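Local coordinates for BtGH115A (Bacteroides thetaiotaomicron, PDB 5BY3), which is a family GH115 4-O-methyl-alpha-glucuronidase with specificity for decorated arabinogalactans, at residues A[437-442]-A[613-618]. Residues are numbered along the deposited sequence; the frame is centred on the assembly and turned at random.
Sequences IKPAEY and RMMDFK
Lys438, whose aliphatic chain meets Met614, has an ammonium nitrogen gripped by three oxygens. NZ lies 2.7 Å from OE2 of Glu441 in a salt bridge, approaching nearly along the C-O bond. Glu557 adds a second salt bridge, and the carbonyl of Trp135 accepts a hydrogen bond. The Trp611 ring adds a cation-pi contact. Two carboxylates close by probably keep the lysine charged. Its chain is bent at chi3 (65°) and chi4 (56°), which curls NZ back to Glu441 and away from 613-618. The carbon that touches the other segment is CD, 4.0 Å from the terminal methyl CE of Met614, and the two side chains cross at about a right angle. Cutting Lys438 back to an alanine is likely to leave the carboxylates of Glu441 and Glu557 without their shared cation and to open a gap beside the Met614 methyl. Pro439, which follows a cis peptide bond, makes the other contact, an apolar one. Its ring atom CG sits 4.0 Å from CE of Met615. Both methionines are selenomethionine. The nearest side-chain atom of Pro439 is about 5 Å from the bound nickel ion, whose site is formed by Leu404 and Asp436. Segment 437-442 follows strand 429-433, the last of eight parallel strands, as in a TIM barrel, and runs into helix 441-452. Loop 613-618 packs against it through two methionine methyls, with Met614 also on Trp177 of helix 174-182, and Met615 on Tyr603 of helix 587-603.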
ATOM      1  N   ILE A 437       7.422  -2.168  -6.519  1.00 35.78           N
ATOM      2  CA  ILE A 437       7.009  -0.760  -6.751  1.00 39.96           C
ATOM      3  C   ILE A 437       6.038  -0.649  -7.955  1.00 40.95           C
ATOM      4  O   ILE A 437       4.848  -0.414  -7.762  1.00 38.24           O
ATOM      5  CB  ILE A 437       8.183   0.260  -6.883  1.00 43.37           C
ATOM      6  CG1 ILE A 437       9.179   0.149  -5.681  1.00 44.77           C
ATOM      7  CG2 ILE A 437       7.640   1.672  -7.151  1.00 37.81           C
ATOM      8  CD1 ILE A 437      10.481   0.938  -5.846  1.00 39.29           C
ATOM      9  N   LYS A 438       6.529  -0.826  -9.178  1.00 40.35           N
ATOM     10  CA  LYS A 438       5.633  -0.857 -10.356  1.00 42.83           C
ATOM     11  C   LYS A 438       4.880  -2.207 -10.304  1.00 39.52           C
ATOM     12  O   LYS A 438       5.508  -3.210 -10.024  1.00 40.41           O
ATOM     13  CB  LYS A 438       6.441  -0.641 -11.660  1.00 38.94           C
ATOM     14  CG  LYS A 438       7.344   0.613 -11.583  1.00 40.26           C
ATOM     15  CD  LYS A 438       8.264   0.835 -12.789  1.00 40.35           C
ATOM     16  CE  LYS A 438       7.489   1.113 -14.063  1.00 41.58           C
ATOM     17  NZ  LYS A 438       6.552   2.273 -13.936  1.00 40.01           N
ATOM     18  N   PRO A 439       3.560  -2.256 -10.512  1.00 37.57           N
ATOM     19  CA  PRO A 439       2.762  -1.164 -11.044  1.00 37.36           C
ATOM     20  C   PRO A 439       1.694  -0.668 -10.028  1.00 39.20           C
ATOM     21  O   PRO A 439       0.504  -0.713 -10.316  1.00 40.29           O
ATOM     22  CB  PRO A 439       2.081  -1.859 -12.223  1.00 35.40           C
ATOM     23  CG  PRO A 439       1.716  -3.234 -11.658  1.00 37.62           C
ATOM     24  CD  PRO A 439       2.892  -3.564 -10.725  1.00 38.31           C
ATOM     25  N   ALA A 440       2.134  -0.239  -8.855  1.00 41.49           N
ATOM     26  CA  ALA A 440       1.297   0.199  -7.734  1.00 40.36           C
ATOM     27  C   ALA A 440       1.508   1.673  -7.477  1.00 44.35           C
ATOM     28  O   ALA A 440       1.216   2.163  -6.354  1.00 42.15           O
ATOM     29  CB  ALA A 440       1.700  -0.564  -6.468  1.00 37.40           C
ATOM     30  N   GLU A 441       2.081   2.348  -8.482  1.00 37.37           N
ATOM     31  CA  GLU A 441       2.414   3.751  -8.419  1.00 38.50           C
ATOM     32  C   GLU A 441       1.315   4.597  -7.763  1.00 39.63           C
ATOM     33  O   GLU A 441       1.564   5.446  -6.885  1.00 40.10           O
ATOM     34  CB  GLU A 441       2.661   4.286  -9.819  1.00 40.18           C
ATOM     35  CG  GLU A 441       3.849   3.671 -10.559  1.00 42.01           C
ATOM     36  CD  GLU A 441       3.465   2.554 -11.533  1.00 42.04           C
ATOM     37  OE1 GLU A 441       2.334   2.020 -11.473  1.00 34.62           O
ATOM     38  OE2 GLU A 441       4.319   2.225 -12.392  1.00 44.12           O
ATOM     39  N   TYR A 442       0.082   4.358  -8.175  1.00 37.80           N
ATOM     40  CA  TYR A 442      -0.982   5.160  -7.667  1.00 34.49           C
ATOM     41  C   TYR A 442      -1.224   4.894  -6.162  1.00 37.72           C
ATOM     42  O   TYR A 442      -1.182   5.860  -5.365  1.00 41.75           O
ATOM     43  CB  TYR A 442      -2.282   5.048  -8.503  1.00 35.67           C
ATOM     44  CG  TYR A 442      -3.349   5.900  -7.835  1.00 38.25           C
ATOM     45  CD1 TYR A 442      -3.236   7.293  -7.831  1.00 36.00           C
ATOM     46  CD2 TYR A 442      -4.392   5.320  -7.099  1.00 37.31           C
ATOM     47  CE1 TYR A 442      -4.155   8.071  -7.167  1.00 38.51           C
ATOM     48  CE2 TYR A 442      -5.326   6.117  -6.427  1.00 40.62           C
ATOM     49  CZ  TYR A 442      -5.188   7.489  -6.478  1.00 36.37           C
ATOM     50  OH  TYR A 442      -6.065   8.307  -5.840  1.00 42.44           O
ATOM     51  N   ARG A 613      12.407  -6.717 -18.042  1.00 44.37           N
ATOM     52  CA  ARG A 613      12.325  -7.649 -16.880  1.00 48.38           C
ATOM     53  C   ARG A 613      11.478  -7.223 -15.663  1.00 49.01           C
ATOM     54  O   ARG A 613      11.205  -8.060 -14.790  1.00 54.31           O
ATOM     55  CB  ARG A 613      13.716  -8.021 -16.339  1.00 56.29           C
ATOM     56  CG  ARG A 613      14.663  -8.611 -17.357  1.00 60.05           C
ATOM     57  CD  ARG A 613      16.018  -8.871 -16.730  1.00 60.54           C
ATOM     58  NE  ARG A 613      16.674  -9.920 -17.506  1.00 66.74           N
ATOM     59  CZ  ARG A 613      17.425  -9.695 -18.576  1.00 70.13           C
ATOM     60  NH1 ARG A 613      17.648  -8.442 -18.989  1.00 61.45           N
ATOM     61  NH2 ARG A 613      17.962 -10.729 -19.221  1.00 72.07           N
HETATM   62  N   MSE A 614      11.102  -5.945 -15.566  1.00 44.18           N
HETATM   63  CA  MSE A 614      10.267  -5.451 -14.466  1.00 39.45           C
HETATM   64  C   MSE A 614       8.900  -6.092 -14.431  1.00 39.41           C
HETATM   65  O   MSE A 614       8.287  -6.133 -13.377  1.00 38.29           O
HETATM   66  CB  MSE A 614      10.171  -3.944 -14.626  1.00 40.42           C
HETATM   67  CG  MSE A 614       9.359  -3.180 -13.581  1.00 41.24           C
HETATM   68 SE   MSE A 614       9.798  -3.509 -11.695  1.00 42.68          SE
HETATM   69  CE  MSE A 614      10.833  -1.889 -11.404  1.00 38.07           C
HETATM   70  N   MSE A 615       8.420  -6.618 -15.568  1.00 41.19           N
HETATM   71  CA  MSE A 615       7.058  -7.173 -15.670  1.00 40.92           C
HETATM   72  C   MSE A 615       7.041  -8.595 -16.108  1.00 44.91           C
HETATM   73  O   MSE A 615       7.531  -8.940 -17.196  1.00 49.60           O
HETATM   74  CB  MSE A 615       6.151  -6.389 -16.593  1.00 37.32           C
HETATM   75  CG  MSE A 615       4.696  -6.891 -16.554  1.00 39.24           C
HETATM   76 SE   MSE A 615       3.893  -6.743 -14.753  1.00 44.14          SE
HETATM   77  CE  MSE A 615       3.879  -4.768 -14.682  1.00 42.59           C
ATOM     78  N   ASP A 616       6.443  -9.425 -15.258  1.00 40.35           N
ATOM     79  CA  ASP A 616       6.377 -10.855 -15.493  1.00 40.86           C
ATOM     80  C   ASP A 616       4.929 -11.238 -15.304  1.00 41.37           C
ATOM     81  O   ASP A 616       4.394 -11.103 -14.204  1.00 49.45           O
ATOM     82  CB  ASP A 616       7.291 -11.592 -14.505  1.00 37.15           C
ATOM     83  CG  ASP A 616       7.324 -13.080 -14.722  1.00 39.23           C
ATOM     84  OD1 ASP A 616       6.377 -13.624 -15.316  1.00 41.73           O
ATOM     85  OD2 ASP A 616       8.304 -13.739 -14.270  1.00 41.40           O
ATOM     86  N   PHE A 617       4.282 -11.694 -16.370  1.00 36.86           N
ATOM     87  CA  PHE A 617       2.872 -12.002 -16.271  1.00 38.56           C
ATOM     88  C   PHE A 617       2.571 -13.380 -15.641  1.00 39.99           C
ATOM     89  O   PHE A 617       1.396 -13.750 -15.482  1.00 39.37           O
ATOM     90  CB  PHE A 617       2.135 -11.714 -17.604  1.00 43.27           C
ATOM     91  CG  PHE A 617       2.346 -12.743 -18.719  1.00 46.36           C
ATOM     92  CD1 PHE A 617       3.385 -12.596 -19.655  1.00 47.24           C
ATOM     93  CD2 PHE A 617       1.438 -13.800 -18.900  1.00 45.58           C
ATOM     94  CE1 PHE A 617       3.551 -13.511 -20.704  1.00 52.73           C
ATOM     95  CE2 PHE A 617       1.596 -14.705 -19.965  1.00 53.08           C
ATOM     96  CZ  PHE A 617       2.657 -14.567 -20.866  1.00 48.26           C
ATOM     97  N   LYS A 618       3.639 -14.119 -15.288  1.00 40.70           N
ATOM     98  CA  LYS A 618       3.562 -15.432 -14.603  1.00 44.35           C
ATOM     99  C   LYS A 618       4.337 -15.466 -13.276  1.00 45.13           C
ATOM    100  O   LYS A 618       5.028 -16.459 -13.014  1.00 45.48           O
ATOM    101  CB  LYS A 618       4.030 -16.596 -15.506  1.00 44.79           C
ATOM    102  CG  LYS A 618       3.701 -16.420 -16.990  1.00 51.48           C
ATOM    103  CD  LYS A 618       4.005 -17.668 -17.821  1.00 51.13           C
ATOM    104  CE  LYS A 618       2.777 -18.564 -17.926  1.00 48.29           C
ATOM    105  NZ  LYS A 618       3.070 -19.721 -18.794  1.00 54.27           N
TER